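PDB 5AMV: pectate lyase from Bacillus subtilis, which cleaves (1→4)-alpha-D-galacturonan by calcium-dependent elimination, giving oligosaccharides with an unsaturated galacturonosyl group at the non-reducing end. Local coordinates for residues H5-S10 with G20-S25; K87-Y92 with P212-R217. One frame throughout, in Å; residues are numbered along the deposited sequence.

In the fold
Both contacts lie in parts of the chain outside the coils of the parallel beta-helix of this family 1 polysaccharide lyase, on opposite sides of the chain's centre. Contact 1 joins two pieces of the N-terminal loop that precedes strand 32-35; contact 2 joins helix 85-92 to the hairpin of strands 213-214 and 217-218. Their centres are 47 Å apart and their nearest atoms about 35 Å, so the two do not touch. Neither lies at the calcium site or the glycan pocket. Contact 2 is linked to that pocket through Arg217, which follows in the same hairpin but takes no part in the packing; the side chain of Tyr215 is about 13 Å from a bound galacturonic acid.

Contact 1. Residues H5-S10 with G20-S25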
loop_
_atom_site.group_PDB
_atom_site.type_symbol
_atom_site.label_atom_id
_atom_site.label_comp_id
_atom_site.label_asym_id
_atom_site.label_seq_id
_atom_site.Cartn_x
_atom_site.Cartn_y
_atom_site.Cartn_z
ATOM N N HIS A 5 11.134 17.447 11.257
ATOM C CA HIS A 5 11.410 18.628 10.402
ATOM C C HIS A 5 12.155 18.287 9.098
ATOM O O HIS A 5 12.354 19.159 8.258
ATOM C CB HIS A 5 12.145 19.739 11.166
ATOM C CG HIS A 5 11.301 20.404 12.219
ATOM N ND1 HIS A 5 11.186 19.913 13.502
ATOM C CD2 HIS A 5 10.530 21.515 12.171
ATOM C CE1 HIS A 5 10.368 20.684 14.197
ATOM N NE2 HIS A 5 9.961 21.668 13.415
ATOM N N GLN A 6 12.530 17.029 8.932
ATOM C CA GLN A 6 13.226 16.557 7.741
ATOM C C GLN A 6 12.322 16.524 6.514
ATOM O O GLN A 6 11.101 16.361 6.619
ATOM C CB GLN A 6 13.860 15.197 8.003
ATOM C CG GLN A 6 15.154 15.300 8.797
ATOM C CD GLN A 6 15.625 13.969 9.297
ATOM O OE1 GLN A 6 15.286 12.924 8.741
ATOM N NE2 GLN A 6 16.396 13.987 10.371
ATOM N N THR A 7 12.923 16.735 5.351
ATOM C CA THR A 7 12.172 16.806 4.104
ATOM C C THR A 7 12.805 15.876 3.087
ATOM O O THR A 7 13.937 15.413 3.281
ATOM C CB THR A 7 12.137 18.221 3.534
ATOM O OG1 THR A 7 13.472 18.666 3.300
ATOM C CG2 THR A 7 11.405 19.223 4.497
ATOM N N LEU A 8 12.070 15.614 2.006
ATOM C CA LEU A 8 12.563 14.723 0.947
ATOM C C LEU A 8 13.686 15.432 0.190
ATOM O O LEU A 8 13.533 16.585 -0.224
ATOM C CB LEU A 8 11.409 14.394 -0.013
ATOM C CG LEU A 8 11.711 13.497 -1.210
ATOM C CD1 LEU A 8 12.159 12.096 -0.686
ATOM C CD2 LEU A 8 10.496 13.392 -2.079
ATOM N N GLY A 9 14.786 14.723 -0.031
ATOM C CA GLY A 9 15.949 15.338 -0.712
ATOM C C GLY A 9 15.559 15.703 -2.134
ATOM O O GLY A 9 14.701 15.059 -2.739
ATOM N N SER A 10 16.220 16.724 -2.681
ATOM C CA SER A 10 15.836 17.308 -3.973
ATOM C C SER A 10 16.038 16.403 -5.197
ATOM O O SER A 10 15.498 16.693 -6.292
ATOM C CB SER A 10 16.601 18.629 -4.182
ATOM O OG SER A 10 17.990 18.363 -4.220
ATOM N N GLY A 20 8.339 19.735 -4.819
ATOM C CA GLY A 20 8.917 18.695 -3.962
ATOM C C GLY A 20 8.097 18.359 -2.722
ATOM O O GLY A 20 6.919 18.741 -2.605
ATOM N N THR A 21 8.708 17.616 -1.793
ATOM C CA THR A 21 7.953 17.145 -0.633
ATOM C C THR A 21 8.577 17.611 0.678
ATOM O O THR A 21 9.600 17.094 1.127
ATOM C CB THR A 21 7.766 15.613 -0.677
ATOM O OG1 THR A 21 7.088 15.294 -1.906
ATOM C CG2 THR A 21 6.918 15.175 0.485
ATOM N N THR A 22 7.946 18.628 1.278
ATOM C CA THR A 22 8.461 19.189 2.509
ATOM C C THR A 22 7.504 18.946 3.683
ATOM O O THR A 22 7.841 19.299 4.842
ATOM C CB THR A 22 8.664 20.736 2.336
ATOM O OG1 THR A 22 7.440 21.318 1.869
ATOM C CG2 THR A 22 9.838 21.044 1.301
ATOM N N GLY A 23 6.315 18.383 3.393
ATOM C CA GLY A 23 5.327 18.059 4.435
ATOM C C GLY A 23 5.082 19.248 5.355
ATOM O O GLY A 23 4.904 20.386 4.873
ATOM N N GLY A 24 5.117 19.004 6.668
ATOM C CA GLY A 24 4.856 20.050 7.673
ATOM C C GLY A 24 6.099 20.682 8.286
ATOM O O GLY A 24 6.038 21.258 9.389
ATOM N N SER A 25 7.230 20.600 7.581
ATOM C CA SER A 25 8.515 21.052 8.113
ATOM C C SER A 25 8.528 22.524 8.531
ATOM O O SER A 25 9.275 22.901 9.421
ATOM C CB SER A 25 9.658 20.771 7.134
ATOM O OG SER A 25 9.403 21.381 5.893
HETATM O O HOH W 1 11.529 17.321 -2.321
#
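Thr7 points its methyl into the turn formed by residues 22-25, where CG2 lies 3.3 Å from Ser25 OG and meets CB of Ser25 and CB of Thr22. With CG2 anti to the carbonyl carbon of Thr7, the methyl is the branch turned to the serine. Ser25 OG donates to Thr22 O at 2.8 Å, tilted 22° from the carbonyl plane, and Ser25 N reaches the same oxygen from the same face, so two donors grip one carbonyl. Were Ser25 an alanine, Thr22 O would probably keep only the backbone bond of the two, and a gap would be likely to open beside the Thr7 methyl. At one end of the contact, the edge of the His5 ring sets CD2 3.3 Å from Ser25 O, while ND1 bonds to Asp2. At the other, Leu8 and Thr21 cross obliquely, Leu8 CD2 lying 3.8 Å from Thr21 CB, and both side chains touch Trp195 of strand 194-197. Beside them Leu8 N donates to Thr21 O (3.0 Å, 160°), and a water joins Leu8 O to Thr21 N. The arrangement is a type II' beta turn (Thr22-Ser25) packed against an N-terminal segment extended at Thr7 and Leu8, outside the beta-helix.

Contact 2. Residues K87-Y92 with P212-R217; sequences KYLKAY and PKYYGR
Tyr215 reaches from the hairpin to the helix and makes the one hydrogen bond between the two segments: its OH donates to Leu89 O at 2.7 Å. The hydroxyl lies in the carbonyl plane, on a lone pair, with a C=O...O angle of 110°. The carbonyl oxygen sits at the edge of the tyrosine ring, in its plane.

The apolar contacts centre on Leu89, whose two methyls are shared between neighbouring tyrosines. CD1 sits over one face of the Tyr214 ring in a CH-pi contact, 3.9 Å from the centroid and 12° off the ring normal. CD2 packs 3.8 Å from Tyr214 CB and 3.9 Å from Tyr215 CZ. With CG anti to the carbonyl carbon (chi1 -73°), the branched end of the leucine comes up to the hairpin, although the side chain does not start out in that direction, and it crosses Tyr214 at about a right angle. Tyr92 adds its CB, 3.9 Å from Tyr215 OH, whereas its own hydroxyl bonds to Ser103.

Ring contacts beyond the two segments extend the packing, Tyr215 meeting Trp169 and Tyr214 meeting Tyr219 edge-to-face.

Tyr214 and Tyr215 begin the type I' turn of the hairpin, which is closed by paired backbone bonds between Tyr214 and Arg217. The contact is thus mainly apolar with a single polar tie: methyl-ring packing holds the hairpin against the helix, while one short hydrogen bond to a helix carbonyl fixes the phenol.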
loop_
_atom_site.group_PDB
_atom_site.type_symbol
_atom_site.label_atom_id
_atom_site.label_comp_id
_atom_site.label_asym_id
_atom_site.label_seq_id
_atom_site.Cartn_x
_atom_site.Cartn_y
_atom_site.Cartn_z
ATOM N N LYS A 87 -27.257 -14.943 6.166
ATOM C CA LYS A 87 -28.304 -14.457 5.250
ATOM C C LYS A 87 -27.693 -13.836 3.984
ATOM O O LYS A 87 -28.221 -14.014 2.878
ATOM C CB LYS A 87 -29.250 -13.471 5.938
ATOM C CG LYS A 87 -30.132 -14.138 7.001
ATOM C CD LYS A 87 -31.018 -13.094 7.666
ATOM C CE LYS A 87 -31.756 -13.708 8.878
ATOM N NZ LYS A 87 -32.629 -12.690 9.524
ATOM N N TYR A 88 -26.554 -13.155 4.148
ATOM C CA TYR A 88 -25.902 -12.515 3.008
ATOM C C TYR A 88 -25.425 -13.609 2.053
ATOM O O TYR A 88 -25.635 -13.531 0.832
ATOM C CB TYR A 88 -24.724 -11.702 3.527
ATOM C CG TYR A 88 -23.996 -10.935 2.451
ATOM C CD1 TYR A 88 -22.973 -11.534 1.679
ATOM C CD2 TYR A 88 -24.331 -9.604 2.204
ATOM C CE1 TYR A 88 -22.290 -10.775 0.698
ATOM C CE2 TYR A 88 -23.654 -8.860 1.243
ATOM C CZ TYR A 88 -22.644 -9.460 0.490
ATOM O OH TYR A 88 -21.995 -8.712 -0.474
ATOM N N LEU A 89 -24.815 -14.656 2.609
ATOM C CA LEU A 89 -24.307 -15.769 1.790
ATOM C C LEU A 89 -25.445 -16.454 1.023
ATOM O O LEU A 89 -25.299 -16.760 -0.182
ATOM C CB LEU A 89 -23.586 -16.773 2.685
ATOM C CG LEU A 89 -22.221 -16.271 3.195
ATOM C CD1 LEU A 89 -21.616 -17.261 4.218
ATOM C CD2 LEU A 89 -21.234 -16.062 2.050
ATOM N N LYS A 90 -26.556 -16.707 1.699
ATOM C CA LYS A 90 -27.717 -17.249 1.006
ATOM C C LYS A 90 -28.261 -16.289 -0.066
ATOM O O LYS A 90 -28.596 -16.705 -1.193
ATOM C CB LYS A 90 -28.838 -17.593 1.992
ATOM C CG LYS A 90 -29.914 -18.478 1.363
ATOM C CD LYS A 90 -30.895 -18.890 2.466
ATOM C CE LYS A 90 -31.859 -19.972 1.981
ATOM N NZ LYS A 90 -33.094 -19.343 1.483
ATOM N N ALA A 91 -28.344 -15.009 0.255
ATOM C CA ALA A 91 -28.895 -14.034 -0.705
ATOM C C ALA A 91 -28.145 -13.973 -2.016
ATOM O O ALA A 91 -28.752 -13.768 -3.082
ATOM C CB ALA A 91 -28.976 -12.598 -0.072
ATOM N N TYR A 92 -26.813 -14.089 -1.954
ATOM C CA TYR A 92 -26.017 -13.798 -3.130
ATOM C C TYR A 92 -25.244 -15.011 -3.686
ATOM O O TYR A 92 -24.337 -14.849 -4.526
ATOM C CB TYR A 92 -25.081 -12.589 -2.837
ATOM C CG TYR A 92 -25.919 -11.429 -2.358
ATOM C CD1 TYR A 92 -26.955 -10.916 -3.167
ATOM C CD2 TYR A 92 -25.732 -10.881 -1.082
ATOM C CE1 TYR A 92 -27.773 -9.865 -2.729
ATOM C CE2 TYR A 92 -26.535 -9.847 -0.618
ATOM C CZ TYR A 92 -27.562 -9.341 -1.441
ATOM O OH TYR A 92 -28.347 -8.334 -0.970
ATOM N N PRO A 212 -11.849 -18.148 6.111
ATOM C CA PRO A 212 -12.506 -19.268 5.414
ATOM C C PRO A 212 -12.671 -18.930 3.925
ATOM O O PRO A 212 -12.277 -17.846 3.506
ATOM C CB PRO A 212 -13.857 -19.370 6.127
ATOM C CG PRO A 212 -14.118 -17.963 6.629
ATOM C CD PRO A 212 -12.782 -17.338 6.913
ATOM N N LYS A 213 -13.227 -19.860 3.143
ATOM C CA LYS A 213 -13.596 -19.595 1.761
ATOM C C LYS A 213 -15.106 -19.682 1.640
ATOM O O LYS A 213 -15.724 -20.593 2.191
ATOM C CB LYS A 213 -13.005 -20.640 0.808
ATOM C CG LYS A 213 -11.519 -20.520 0.563
ATOM C CD LYS A 213 -11.024 -21.667 -0.314
ATOM C CE LYS A 213 -9.904 -21.134 -1.192
ATOM N NZ LYS A 213 -9.147 -22.206 -1.895
ATOM N N TYR A 214 -15.685 -18.749 0.898
ATOM C CA TYR A 214 -17.120 -18.770 0.640
ATOM C C TYR A 214 -17.281 -18.683 -0.858
ATOM O O TYR A 214 -16.630 -17.852 -1.496
ATOM C CB TYR A 214 -17.858 -17.587 1.319
ATOM C CG TYR A 214 -17.761 -17.539 2.827
ATOM C CD1 TYR A 214 -18.033 -18.672 3.604
ATOM C CD2 TYR A 214 -17.426 -16.346 3.478
ATOM C CE1 TYR A 214 -17.964 -18.617 4.998
ATOM C CE2 TYR A 214 -17.336 -16.279 4.856
ATOM C CZ TYR A 214 -17.605 -17.411 5.613
ATOM O OH TYR A 214 -17.513 -17.324 6.976
ATOM N N TYR A 215 -18.130 -19.557 -1.421
ATOM C CA TYR A 215 -18.254 -19.681 -2.874
ATOM C C TYR A 215 -16.896 -20.072 -3.473
ATOM O O TYR A 215 -16.549 -19.679 -4.593
ATOM C CB TYR A 215 -18.740 -18.374 -3.512
ATOM C CG TYR A 215 -19.922 -17.652 -2.857
ATOM C CD1 TYR A 215 -21.026 -18.349 -2.312
ATOM C CD2 TYR A 215 -19.958 -16.254 -2.833
ATOM C CE1 TYR A 215 -22.100 -17.649 -1.724
ATOM C CE2 TYR A 215 -21.022 -15.557 -2.266
ATOM C CZ TYR A 215 -22.082 -16.261 -1.723
ATOM O OH TYR A 215 -23.121 -15.534 -1.189
ATOM N N GLY A 216 -16.135 -20.823 -2.684
ATOM C CA GLY A 216 -14.793 -21.236 -3.047
ATOM C C GLY A 216 -13.709 -20.166 -3.062
ATOM O O GLY A 216 -12.589 -20.455 -3.506
ATOM N N ARG A 217 -14.030 -18.960 -2.560
ATOM C CA ARG A 217 -13.108 -17.824 -2.635
ATOM C C ARG A 217 -12.750 -17.329 -1.228
ATOM O O ARG A 217 -13.615 -17.218 -0.356
ATOM C CB ARG A 217 -13.687 -16.663 -3.477
ATOM C CG ARG A 217 -14.077 -16.968 -4.960
ATOM C CD ARG A 217 -12.868 -17.332 -5.878
ATOM N NE ARG A 217 -11.922 -16.235 -6.127
ATOM C CZ ARG A 217 -10.707 -16.408 -6.655
ATOM N NH1 ARG A 217 -10.287 -17.626 -6.980
ATOM N NH2 ARG A 217 -9.896 -15.378 -6.859
#